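Local coordinates for protein Xaa-Pro Dipeptidase (PDB 2QS8) that probably hydrolyses peptides at the C-terminal residue, as a metal-dependent dipeptidase or carboxypeptidase of the amidohydrolase superfamily, at residues F103-T108 with G335-E340; V201-K206 with R299-S304; I278-F283 with A329-H334. All coordinates share one frame; numbering follows the deposited sequence.

Contact 1 of 3, residues F103-T108 with G335-E340; sequences FKSGFT and GTNWKE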
ATOM      1  N   PHE A 103       6.905  28.660  31.452  1.00 22.45           N
ATOM      2  CA  PHE A 103       5.708  28.961  32.215  1.00 25.25           C
ATOM      3  C   PHE A 103       6.008  30.123  33.150  1.00 27.03           C
ATOM      4  O   PHE A 103       5.241  31.077  33.228  1.00 26.48           O
ATOM      5  CB  PHE A 103       5.296  27.702  32.996  1.00 24.86           C
ATOM      6  CG  PHE A 103       4.129  27.898  33.925  1.00 25.16           C
ATOM      7  CD1 PHE A 103       2.899  28.334  33.448  1.00 25.68           C
ATOM      8  CD2 PHE A 103       4.255  27.606  35.276  1.00 24.99           C
ATOM      9  CE1 PHE A 103       1.806  28.474  34.309  1.00 25.99           C
ATOM     10  CE2 PHE A 103       3.171  27.742  36.141  1.00 25.77           C
ATOM     11  CZ  PHE A 103       1.944  28.178  35.657  1.00 24.02           C
ATOM     12  N   LYS A 104       7.144  30.046  33.833  1.00 29.22           N
ATOM     13  CA  LYS A 104       7.555  31.085  34.762  1.00 29.68           C
ATOM     14  C   LYS A 104       7.828  32.418  34.068  1.00 29.03           C
ATOM     15  O   LYS A 104       7.767  33.466  34.695  1.00 30.43           O
ATOM     16  CB  LYS A 104       8.792  30.624  35.526  1.00 33.84           C
ATOM     17  CG  LYS A 104       9.436  31.677  36.418  1.00 40.64           C
ATOM     18  CD  LYS A 104      10.746  31.154  37.017  1.00 46.31           C
ATOM     19  CE  LYS A 104      11.481  32.220  37.827  1.00 48.80           C
ATOM     20  NZ  LYS A 104      12.801  31.719  38.344  1.00 50.61           N
ATOM     21  N   SER A 105       8.122  32.390  32.775  1.00 27.71           N
ATOM     22  CA  SER A 105       8.386  33.631  32.055  1.00 27.31           C
ATOM     23  C   SER A 105       7.084  34.314  31.599  1.00 27.35           C
ATOM     24  O   SER A 105       7.111  35.371  30.965  1.00 25.38           O
ATOM     25  CB  SER A 105       9.294  33.370  30.849  1.00 27.14           C
ATOM     26  OG  SER A 105       8.585  32.782  29.771  1.00 30.06           O
ATOM     27  N   GLY A 106       5.949  33.703  31.921  1.00 26.99           N
ATOM     28  CA  GLY A 106       4.678  34.290  31.539  1.00 28.42           C
ATOM     29  C   GLY A 106       3.813  33.528  30.541  1.00 28.12           C
ATOM     30  O   GLY A 106       2.673  33.922  30.299  1.00 28.76           O
ATOM     31  N   PHE A 107       4.332  32.458  29.951  1.00 26.41           N
ATOM     32  CA  PHE A 107       3.532  31.697  28.994  1.00 25.45           C
ATOM     33  C   PHE A 107       2.799  30.550  29.679  1.00 25.06           C
ATOM     34  O   PHE A 107       3.382  29.517  30.006  1.00 25.30           O
ATOM     35  CB  PHE A 107       4.404  31.203  27.840  1.00 24.18           C
ATOM     36  CG  PHE A 107       4.889  32.312  26.953  1.00 23.26           C
ATOM     37  CD1 PHE A 107       5.911  33.159  27.371  1.00 23.02           C
ATOM     38  CD2 PHE A 107       4.281  32.556  25.728  1.00 22.19           C
ATOM     39  CE1 PHE A 107       6.312  34.233  26.582  1.00 21.47           C
ATOM     40  CE2 PHE A 107       4.677  33.624  24.940  1.00 21.27           C
ATOM     41  CZ  PHE A 107       5.696  34.465  25.367  1.00 21.99           C
ATOM     42  N   THR A 108       1.504  30.765  29.887  1.00 22.62           N
ATOM     43  CA  THR A 108       0.635  29.810  30.559  1.00 20.43           C
ATOM     44  C   THR A 108       0.064  28.740  29.629  1.00 20.40           C
ATOM     45  O   THR A 108      -0.430  27.711  30.078  1.00 20.65           O
ATOM     46  CB  THR A 108      -0.516  30.563  31.264  1.00 21.24           C
ATOM     47  OG1 THR A 108      -1.136  31.473  30.343  1.00 19.71           O
ATOM     48  CG2 THR A 108       0.024  31.328  32.474  1.00 20.11           C
ATOM     49  N   GLY A 335      12.603  29.908  27.397  1.00 27.36           N
ATOM     50  CA  GLY A 335      12.567  30.969  28.386  1.00 26.59           C
ATOM     51  C   GLY A 335      12.913  32.331  27.804  1.00 26.54           C
ATOM     52  O   GLY A 335      12.744  33.362  28.457  1.00 28.04           O
ATOM     53  N   THR A 336      13.404  32.348  26.575  1.00 26.24           N
ATOM     54  CA  THR A 336      13.747  33.605  25.924  1.00 27.30           C
ATOM     55  C   THR A 336      12.631  33.964  24.935  1.00 26.66           C
ATOM     56  O   THR A 336      12.802  34.798  24.042  1.00 26.11           O
ATOM     57  CB  THR A 336      15.092  33.485  25.167  1.00 28.50           C
ATOM     58  OG1 THR A 336      14.966  32.521  24.110  1.00 27.27           O
ATOM     59  CG2 THR A 336      16.204  33.057  26.143  1.00 26.50           C
ATOM     60  N   ASN A 337      11.486  33.318  25.117  1.00 27.60           N
ATOM     61  CA  ASN A 337      10.329  33.517  24.248  1.00 28.04           C
ATOM     62  C   ASN A 337       9.979  34.994  24.048  1.00 28.81           C
ATOM     63  O   ASN A 337       9.605  35.406  22.947  1.00 28.45           O
ATOM     64  CB  ASN A 337       9.120  32.778  24.821  1.00 26.19           C
ATOM     65  CG  ASN A 337       9.426  31.320  25.158  1.00 25.93           C
ATOM     66  OD1 ASN A 337       8.936  30.397  24.497  1.00 26.11           O
ATOM     67  ND2 ASN A 337      10.238  31.109  26.190  1.00 23.17           N
ATOM     68  N   TRP A 338      10.123  35.786  25.107  1.00 29.64           N
ATOM     69  CA  TRP A 338       9.793  37.212  25.052  1.00 31.73           C
ATOM     70  C   TRP A 338      10.458  37.998  23.919  1.00 31.94           C
ATOM     71  O   TRP A 338       9.865  38.951  23.395  1.00 31.59           O
ATOM     72  CB  TRP A 338      10.119  37.885  26.385  1.00 32.68           C
ATOM     73  CG  TRP A 338      11.577  37.857  26.728  1.00 35.66           C
ATOM     74  CD1 TRP A 338      12.245  36.874  27.395  1.00 36.44           C
ATOM     75  CD2 TRP A 338      12.555  38.847  26.390  1.00 35.47           C
ATOM     76  NE1 TRP A 338      13.578  37.188  27.498  1.00 36.92           N
ATOM     77  CE2 TRP A 338      13.796  38.397  26.894  1.00 37.12           C
ATOM     78  CE3 TRP A 338      12.500  40.076  25.722  1.00 36.17           C
ATOM     79  CZ2 TRP A 338      14.978  39.127  26.736  1.00 37.10           C
ATOM     80  CZ3 TRP A 338      13.674  40.804  25.565  1.00 37.39           C
ATOM     81  CH2 TRP A 338      14.898  40.327  26.075  1.00 37.59           C
ATOM     82  N   LYS A 339      11.678  37.608  23.544  1.00 30.76           N
ATOM     83  CA  LYS A 339      12.411  38.293  22.482  1.00 30.08           C
ATOM     84  C   LYS A 339      11.615  38.369  21.181  1.00 30.36           C
ATOM     85  O   LYS A 339      11.806  39.294  20.384  1.00 28.45           O
ATOM     86  CB  LYS A 339      13.746  37.598  22.220  1.00 33.32           C
ATOM     87  CG  LYS A 339      14.663  37.585  23.422  1.00 34.29           C
ATOM     88  CD  LYS A 339      15.985  36.918  23.092  1.00 36.12           C
ATOM     89  CE  LYS A 339      16.886  36.835  24.311  1.00 36.12           C
ATOM     90  NZ  LYS A 339      18.205  36.250  23.945  1.00 37.33           N
ATOM     91  N   GLU A 340      10.731  37.394  20.971  1.00 27.58           N
ATOM     92  CA  GLU A 340       9.895  37.357  19.778  1.00 26.50           C
ATOM     93  C   GLU A 340       9.053  38.640  19.657  1.00 27.11           C
ATOM     94  O   GLU A 340       8.816  39.133  18.550  1.00 26.91           O
ATOM     95  CB  GLU A 340       8.983  36.125  19.823  1.00 25.31           C
ATOM     96  CG  GLU A 340       8.111  35.879  18.587  1.00 24.82           C
ATOM     97  CD  GLU A 340       8.903  35.497  17.339  1.00 26.53           C
ATOM     98  OE1 GLU A 340      10.116  35.212  17.452  1.00 28.34           O
ATOM     99  OE2 GLU A 340       8.302  35.479  16.238  1.00 24.61           O
TER
HETATM  100  O   HOH W   1       9.821  34.679  27.470  1.00 28.83           O
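The Phe107 ring takes the side chain of Asn337 obliquely: CE1 of Phe107 lies 3.6 Å from CB of Asn337, with CZ little farther off. Trp338 carries CG of its neighbour Lys339 over the centre of one indole face, while a water sits in plane at the indole edge. Phe103 turns its own ring edge to Phe107 O and Thr108 CA, within the 103-108 segment. Phe107 reaches across because its CG lies beside the backbone N, anti to the carbonyl carbon (chi1 -69°). The same water bridges the two segments. It donates to OG of Ser105 at 3.2 Å and accepts from Trp338 N at 2.6 Å; a weak third bond runs to Gly335 O at 3.4 Å. The water thus links Ser105 to Trp338, and only weakly to Gly335, whose CA is 6.2 Å from CA of Ser105. Ser105 OG is also bonded to Thr102 O in the last turn of helix 88-104. Outside the two segments, Phe325 meets the Phe107 ring, and Leu65 and Asp67 of strand 60-67 touch it. Gly106, with positive phi (115°), closes helix 88-104 in a Schellman motif and turns the chain into strand 107-112. The contact therefore joins a helix-to-strand turn of the amidohydrolase TIM barrel to the loop that leads into helix 339-346.

Contact 2 of 3, residues V201-K206 with R299-S304; sequences VLSVAK and RPKAAS. With MET (methionine), chain D.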
ATOM      1  N   VAL A 201      15.612  23.538   7.643  1.00 24.47           N
ATOM      2  CA  VAL A 201      16.980  23.957   7.929  1.00 25.14           C
ATOM      3  C   VAL A 201      17.819  23.030   8.813  1.00 24.21           C
ATOM      4  O   VAL A 201      18.841  22.507   8.378  1.00 23.88           O
ATOM      5  CB  VAL A 201      17.004  25.369   8.569  1.00 24.90           C
ATOM      6  CG1 VAL A 201      18.429  25.762   8.940  1.00 24.92           C
ATOM      7  CG2 VAL A 201      16.423  26.373   7.613  1.00 21.74           C
ATOM      8  N   LEU A 202      17.390  22.847  10.056  1.00 24.08           N
ATOM      9  CA  LEU A 202      18.129  22.020  11.007  1.00 23.89           C
ATOM     10  C   LEU A 202      18.143  20.505  10.754  1.00 24.87           C
ATOM     11  O   LEU A 202      18.664  19.745  11.559  1.00 25.77           O
ATOM     12  CB  LEU A 202      17.617  22.308  12.417  1.00 20.52           C
ATOM     13  CG  LEU A 202      17.706  23.794  12.760  1.00 21.62           C
ATOM     14  CD1 LEU A 202      17.096  24.049  14.135  1.00 20.97           C
ATOM     15  CD2 LEU A 202      19.157  24.228  12.706  1.00 19.09           C
ATOM     16  N   SER A 203      17.572  20.065   9.642  1.00 23.54           N
ATOM     17  CA  SER A 203      17.578  18.644   9.341  1.00 23.24           C
ATOM     18  C   SER A 203      18.808  18.330   8.505  1.00 23.20           C
ATOM     19  O   SER A 203      19.237  19.153   7.693  1.00 23.82           O
ATOM     20  CB  SER A 203      16.306  18.251   8.580  1.00 20.80           C
ATOM     21  OG  SER A 203      16.140  19.031   7.411  1.00 22.32           O
ATOM     22  N   VAL A 204      19.393  17.159   8.726  1.00 23.68           N
ATOM     23  CA  VAL A 204      20.570  16.744   7.969  1.00 24.95           C
ATOM     24  C   VAL A 204      20.039  16.190   6.656  1.00 25.96           C
ATOM     25  O   VAL A 204      19.904  14.975   6.483  1.00 27.56           O
ATOM     26  CB  VAL A 204      21.368  15.656   8.728  1.00 25.59           C
ATOM     27  CG1 VAL A 204      22.628  15.276   7.951  1.00 24.78           C
ATOM     28  CG2 VAL A 204      21.739  16.167  10.105  1.00 25.65           C
ATOM     29  N   ALA A 205      19.707  17.101   5.750  1.00 25.50           N
ATOM     30  CA  ALA A 205      19.156  16.749   4.443  1.00 25.61           C
ATOM     31  C   ALA A 205      19.513  17.844   3.433  1.00 25.69           C
ATOM     32  O   ALA A 205      19.735  18.987   3.805  1.00 25.30           O
ATOM     33  CB  ALA A 205      17.634  16.591   4.548  1.00 22.56           C
ATOM     34  N   LYS A 206      19.554  17.489   2.157  1.00 26.61           N
ATOM     35  CA  LYS A 206      19.917  18.446   1.121  1.00 28.24           C
ATOM     36  C   LYS A 206      19.067  19.720   1.025  1.00 27.65           C
ATOM     37  O   LYS A 206      19.598  20.821   1.108  1.00 25.10           O
ATOM     38  CB  LYS A 206      19.936  17.750  -0.244  1.00 30.56           C
ATOM     39  CG  LYS A 206      20.632  18.544  -1.338  1.00 35.21           C
ATOM     40  CD  LYS A 206      22.100  18.762  -0.994  1.00 38.70           C
ATOM     41  CE  LYS A 206      22.793  19.641  -2.035  1.00 41.29           C
ATOM     42  NZ  LYS A 206      24.209  19.937  -1.661  1.00 41.82           N
ATOM     43  N   ARG A 299      24.394  24.256   7.365  1.00 31.94           N
ATOM     44  CA  ARG A 299      24.886  25.635   7.302  1.00 33.91           C
ATOM     45  C   ARG A 299      24.345  26.511   6.161  1.00 34.33           C
ATOM     46  O   ARG A 299      23.875  27.615   6.401  1.00 33.94           O
ATOM     47  CB  ARG A 299      26.421  25.644   7.268  1.00 33.71           C
ATOM     48  CG  ARG A 299      27.012  27.036   7.417  1.00 35.69           C
ATOM     49  CD  ARG A 299      28.528  27.012   7.536  1.00 34.69           C
ATOM     50  NE  ARG A 299      29.036  28.301   7.987  1.00 34.93           N
ATOM     51  CZ  ARG A 299      30.319  28.576   8.186  1.00 36.54           C
ATOM     52  NH1 ARG A 299      31.245  27.654   7.973  1.00 38.10           N
ATOM     53  NH2 ARG A 299      30.678  29.775   8.612  1.00 36.01           N
ATOM     54  N   PRO A 300      24.420  26.037   4.907  1.00 35.59           N
ATOM     55  CA  PRO A 300      23.925  26.811   3.760  1.00 36.31           C
ATOM     56  C   PRO A 300      22.452  27.201   3.898  1.00 37.27           C
ATOM     57  O   PRO A 300      22.068  28.334   3.608  1.00 38.05           O
ATOM     58  CB  PRO A 300      24.141  25.863   2.578  1.00 36.50           C
ATOM     59  CG  PRO A 300      25.284  25.021   3.012  1.00 36.94           C
ATOM     60  CD  PRO A 300      24.981  24.749   4.463  1.00 36.39           C
ATOM     61  N   LYS A 301      21.639  26.242   4.334  1.00 37.10           N
ATOM     62  CA  LYS A 301      20.205  26.439   4.508  1.00 35.49           C
ATOM     63  C   LYS A 301      19.898  27.479   5.580  1.00 34.67           C
ATOM     64  O   LYS A 301      19.008  28.310   5.407  1.00 33.57           O
ATOM     65  CB  LYS A 301      19.537  25.104   4.865  1.00 35.74           C
ATOM     66  CG  LYS A 301      19.751  24.006   3.819  1.00 34.66           C
ATOM     67  CD  LYS A 301      18.975  22.732   4.147  1.00 33.70           C
ATOM     68  CE  LYS A 301      19.448  22.119   5.456  1.00 33.37           C
ATOM     69  NZ  LYS A 301      18.635  20.932   5.847  1.00 31.29           N
ATOM     70  N   ALA A 302      20.638  27.425   6.681  1.00 33.26           N
ATOM     71  CA  ALA A 302      20.442  28.362   7.779  1.00 34.21           C
ATOM     72  C   ALA A 302      20.781  29.798   7.365  1.00 36.02           C
ATOM     73  O   ALA A 302      20.076  30.737   7.735  1.00 36.64           O
ATOM     74  CB  ALA A 302      21.289  27.943   8.978  1.00 31.91           C
ATOM     75  N   ALA A 303      21.855  29.963   6.599  1.00 37.05           N
ATOM     76  CA  ALA A 303      22.282  31.280   6.138  1.00 37.12           C
ATOM     77  C   ALA A 303      21.265  31.882   5.171  1.00 38.19           C
ATOM     78  O   ALA A 303      21.086  33.098   5.124  1.00 37.62           O
ATOM     79  CB  ALA A 303      23.635  31.179   5.467  1.00 35.90           C
ATOM     80  N   SER A 304      20.599  31.021   4.406  1.00 38.75           N
ATOM     81  CA  SER A 304      19.598  31.451   3.438  1.00 39.88           C
ATOM     82  C   SER A 304      18.223  31.765   4.041  1.00 40.49           C
ATOM     83  O   SER A 304      17.695  32.868   3.876  1.00 41.26           O
ATOM     84  CB  SER A 304      19.435  30.379   2.364  1.00 40.63           C
ATOM     85  OG  SER A 304      18.240  30.579   1.627  1.00 44.12           O
TER
HETATM   86  N   MET D 600      13.186  24.601  12.848  1.00 39.57           N
HETATM   87  CA  MET D 600      13.178  25.354  11.560  1.00 38.07           C
HETATM   88  C   MET D 600      13.939  24.614  10.463  1.00 36.81           C
HETATM   89  O   MET D 600      13.656  24.877   9.277  1.00 35.27           O
HETATM   90  CB  MET D 600      13.806  26.731  11.762  1.00 41.37           C
HETATM   91  CG  MET D 600      13.778  27.586  10.525  1.00 44.20           C
HETATM   92  SD  MET D 600      14.312  29.223  10.878  1.00 50.81           S
HETATM   93  CE  MET D 600      12.946  29.780  11.858  1.00 47.95           C
HETATM   94  OXT MET D 600      14.813  23.788  10.809  1.00 34.66           O
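Val201 and Lys301 bring the two backbones to 5.3 Å between their CA atoms, where the irregular 201-206 loop curls around a side chain from the first turn of helix 299-319. This loop follows strand 192-196 of the TIM barrel and forms part of the methionine pocket; an inverse gamma turn centred on Val204 tightens its bend. Lys301 points its side chain into the curl, and a bend at chi3 (-63°) directs NZ among the backbone carbonyls. The bond from Lys301 NZ to Ser203 O is 2.6 Å long, with the donor tilted 21° from the carbonyl plane. NZ also bonds Ala205 O at 3.0 Å, and weakly Val201 O at the same length; Gly200 O is a further acceptor just outside the segment. So many oxygen dipoles around one amine probably favour its charged form. A leucine in place of Lys301 would probably leave the carbonyls of Val201, Ser203 and Ala205 without their common donor and is likely to let the loop shift. Nearer the backbone of the lysine, CD of Lys301 passes 3.6 Å from Lys206 O. Beside the lysine, Val201 lays CG1 against Ala302 CB at 3.6 Å, an apolar contact with the helix. Ser203 OG is held by His150 ND1, another pocket residue, while Tyr186 of the second subunit packs on Ala205 and Lys206. The loop so fixed offers two consecutive amides to the ligand carboxylate: Val201 N donates to methionine O at 2.9 Å, and Leu202 N to methionine OXT at 2.8 Å, the latter with a nearly straight N-H...O angle of 169°.

Contact 3 of 3, residues I278-F283 with A329-H334; sequences ISAGEF and AGVQKH. With MET (methionine), chain D.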
ATOM      1  N   ILE A 278      10.263  34.429  14.238  1.00 24.21           N
ATOM      2  CA  ILE A 278      11.353  35.301  13.818  1.00 25.77           C
ATOM      3  C   ILE A 278      12.618  34.989  14.624  1.00 27.18           C
ATOM      4  O   ILE A 278      13.709  34.935  14.067  1.00 27.76           O
ATOM      5  CB  ILE A 278      11.002  36.797  14.015  1.00 25.33           C
ATOM      6  CG1 ILE A 278       9.728  37.141  13.248  1.00 23.72           C
ATOM      7  CG2 ILE A 278      12.155  37.670  13.513  1.00 23.50           C
ATOM      8  CD1 ILE A 278       9.199  38.524  13.534  1.00 29.14           C
ATOM      9  N   SER A 279      12.454  34.773  15.928  1.00 28.15           N
ATOM     10  CA  SER A 279      13.574  34.468  16.816  1.00 29.67           C
ATOM     11  C   SER A 279      14.452  33.350  16.269  1.00 30.98           C
ATOM     12  O   SER A 279      15.661  33.516  16.118  1.00 31.55           O
ATOM     13  CB  SER A 279      13.068  34.055  18.198  1.00 30.02           C
ATOM     14  OG  SER A 279      12.427  35.128  18.860  1.00 33.09           O
ATOM     15  N   ALA A 280      13.834  32.208  15.987  1.00 32.50           N
ATOM     16  CA  ALA A 280      14.558  31.053  15.468  1.00 34.37           C
ATOM     17  C   ALA A 280      15.249  31.426  14.166  1.00 34.58           C
ATOM     18  O   ALA A 280      16.346  30.951  13.886  1.00 35.56           O
ATOM     19  CB  ALA A 280      13.602  29.879  15.245  1.00 33.51           C
ATOM     20  N   GLY A 281      14.594  32.272  13.377  1.00 34.53           N
ATOM     21  CA  GLY A 281      15.167  32.707  12.119  1.00 34.95           C
ATOM     22  C   GLY A 281      16.468  33.449  12.367  1.00 36.79           C
ATOM     23  O   GLY A 281      17.507  33.114  11.793  1.00 36.07           O
ATOM     24  N   GLU A 282      16.409  34.455  13.241  1.00 36.72           N
ATOM     25  CA  GLU A 282      17.578  35.253  13.589  1.00 36.81           C
ATOM     26  C   GLU A 282      18.650  34.372  14.233  1.00 36.08           C
ATOM     27  O   GLU A 282      19.847  34.628  14.086  1.00 35.13           O
ATOM     28  CB  GLU A 282      17.182  36.378  14.556  1.00 37.22           C
ATOM     29  CG  GLU A 282      16.203  37.390  13.983  1.00 38.71           C
ATOM     30  CD  GLU A 282      16.796  38.202  12.845  1.00 38.99           C
ATOM     31  OE1 GLU A 282      17.880  38.785  13.043  1.00 42.41           O
ATOM     32  OE2 GLU A 282      16.180  38.267  11.762  1.00 37.54           O
ATOM     33  N   PHE A 283      18.212  33.335  14.942  1.00 35.31           N
ATOM     34  CA  PHE A 283      19.130  32.418  15.613  1.00 34.64           C
ATOM     35  C   PHE A 283      20.044  31.680  14.629  1.00 33.53           C
ATOM     36  O   PHE A 283      21.267  31.723  14.756  1.00 32.87           O
ATOM     37  CB  PHE A 283      18.351  31.388  16.432  1.00 36.25           C
ATOM     38  CG  PHE A 283      19.223  30.512  17.284  1.00 38.21           C
ATOM     39  CD1 PHE A 283      19.614  30.923  18.550  1.00 39.30           C
ATOM     40  CD2 PHE A 283      19.675  29.286  16.813  1.00 39.01           C
ATOM     41  CE1 PHE A 283      20.439  30.132  19.333  1.00 39.20           C
ATOM     42  CE2 PHE A 283      20.503  28.487  17.591  1.00 39.50           C
ATOM     43  CZ  PHE A 283      20.885  28.911  18.853  1.00 40.09           C
ATOM     44  N   ALA A 329      10.964  27.938  20.009  1.00 22.79           N
ATOM     45  CA  ALA A 329      11.852  27.773  21.153  1.00 22.50           C
ATOM     46  C   ALA A 329      12.165  26.273  21.216  1.00 23.64           C
ATOM     47  O   ALA A 329      11.263  25.437  21.213  1.00 22.18           O
ATOM     48  CB  ALA A 329      11.154  28.223  22.426  1.00 21.36           C
ATOM     49  N   GLY A 330      13.425  25.936  21.295  1.00 24.42           N
ATOM     50  CA  GLY A 330      13.882  24.554  21.276  1.00 24.50           C
ATOM     51  C   GLY A 330      15.053  24.568  20.307  1.00 24.53           C
ATOM     52  O   GLY A 330      15.879  23.662  20.268  1.00 24.89           O
ATOM     53  N   VAL A 331      15.066  25.633  19.534  1.00 23.95           N
ATOM     54  CA  VAL A 331      16.125  26.016  18.685  1.00 24.32           C
ATOM     55  C   VAL A 331      16.938  26.890  19.604  1.00 25.69           C
ATOM     56  O   VAL A 331      17.987  26.500  20.095  1.00 26.14           O
ATOM     57  CB  VAL A 331      15.623  26.795  17.440  1.00 23.84           C
ATOM     58  CG1 VAL A 331      16.796  27.303  16.633  1.00 24.50           C
ATOM     59  CG2 VAL A 331      14.724  25.901  16.595  1.00 21.89           C
ATOM     60  N   GLN A 332      16.447  28.107  19.837  1.00 25.57           N
ATOM     61  CA  GLN A 332      17.081  28.982  20.819  1.00 26.43           C
ATOM     62  C   GLN A 332      16.683  28.472  22.186  1.00 26.48           C
ATOM     63  O   GLN A 332      15.796  27.622  22.293  1.00 25.14           O
ATOM     64  CB  GLN A 332      16.660  30.456  20.628  1.00 27.58           C
ATOM     65  CG  GLN A 332      15.176  30.720  20.823  1.00 28.41           C
ATOM     66  CD  GLN A 332      14.356  30.463  19.563  1.00 28.36           C
ATOM     67  OE1 GLN A 332      14.919  30.340  18.471  1.00 29.92           O
ATOM     68  NE2 GLN A 332      13.038  30.351  19.475  1.00 27.84           N
ATOM     69  N   LYS A 333      17.314  28.976  23.239  1.00 27.30           N
ATOM     70  CA  LYS A 333      17.000  28.527  24.597  1.00 28.36           C
ATOM     71  C   LYS A 333      15.543  28.780  24.994  1.00 28.12           C
ATOM     72  O   LYS A 333      14.943  29.775  24.587  1.00 27.68           O
ATOM     73  CB  LYS A 333      17.908  29.230  25.604  1.00 29.72           C
ATOM     74  CG  LYS A 333      19.379  28.844  25.555  1.00 34.13           C
ATOM     75  CD  LYS A 333      19.647  27.628  26.428  1.00 37.96           C
ATOM     76  CE  LYS A 333      20.981  27.737  27.161  1.00 39.29           C
ATOM     77  NZ  LYS A 333      22.125  27.961  26.237  1.00 40.56           N
ATOM     78  N   HIS A 334      14.986  27.875  25.796  1.00 27.52           N
ATOM     79  CA  HIS A 334      13.616  28.010  26.277  1.00 26.69           C
ATOM     80  C   HIS A 334      13.643  29.086  27.345  1.00 27.21           C
ATOM     81  O   HIS A 334      14.603  29.170  28.117  1.00 27.11           O
ATOM     82  CB  HIS A 334      13.117  26.693  26.891  1.00 25.50           C
ATOM     83  CG  HIS A 334      12.821  25.626  25.884  1.00 24.92           C
ATOM     84  ND1 HIS A 334      11.670  25.621  25.125  1.00 22.13           N
ATOM     85  CD2 HIS A 334      13.553  24.567  25.468  1.00 22.51           C
ATOM     86  CE1 HIS A 334      11.712  24.605  24.281  1.00 22.05           C
ATOM     87  NE2 HIS A 334      12.842  23.950  24.469  1.00 22.16           N
TER
HETATM   88  N   MET D 600      13.186  24.601  12.848  1.00 39.57           N
HETATM   89  CA  MET D 600      13.178  25.354  11.560  1.00 38.07           C
HETATM   90  C   MET D 600      13.939  24.614  10.463  1.00 36.81           C
HETATM   91  O   MET D 600      13.656  24.877   9.277  1.00 35.27           O
HETATM   92  CB  MET D 600      13.806  26.731  11.762  1.00 41.37           C
HETATM   93  CG  MET D 600      13.778  27.586  10.525  1.00 44.20           C
HETATM   94  SD  MET D 600      14.312  29.223  10.878  1.00 50.81           S
HETATM   95  CE  MET D 600      12.946  29.780  11.858  1.00 47.95           C
HETATM   96  OXT MET D 600      14.813  23.788  10.809  1.00 34.66           O
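At the methionine pocket of this amidohydrolase barrel, helix 278-287, whose Ala280 and Gly281 line the pocket, packs on the loop just after the metal ligand Asp328. Next to the pocket, Phe283 presents a ring face to the loop backbone: CA of Gln332 makes a CH-pi contact 4.1 Å from the ring centroid, 23° off its normal, offset toward the rim, and Val331 O lies over the same face. At another part of the ring, CD2 of Phe283 touches CG1 of Val331 at 3.5 Å, the two side chains sliding past each other in opposite directions. Gln332 bends at chi2 (-85°), which brings its amide against Ser279 and Ala280 in the first turn of the helix, with OE1 3.1 Å from CA of Ala280. The amide is held by NE2, which bonds Thr327 O. Next to it, Ser279 lies with CB against the amide and OG bonded to Glu340. Val331 also packs its CB 4.3 Å from CB of Ala280, beside the ligand. Methionine CE rests against the helix, 3.5 Å from CB of Ala280 and 3.4 Å from N of Gly281.

In the fold
The three contacts belong to one amidohydrolase barrel domain. Contact 1 closes the widest loop of chain and holds both others inside it, whereas contacts 2 and 3 cross, their segments alternating. Contacts 1 and 3 have centres about 12 Å apart and share continuous chain, 329-334 running straight into 335-340; Glu340, in the first turn of helix 339-346, also bonds Ile278 N at the start of helix 278-287. Contact 2 is centred about 15 Å from the centre of contact 3 and 27 Å from that of contact 1. Leu202 packs on Val331, and contacts 2 and 3 both touch the methionine. The pocket is thus assembled from distant parts of the sequence.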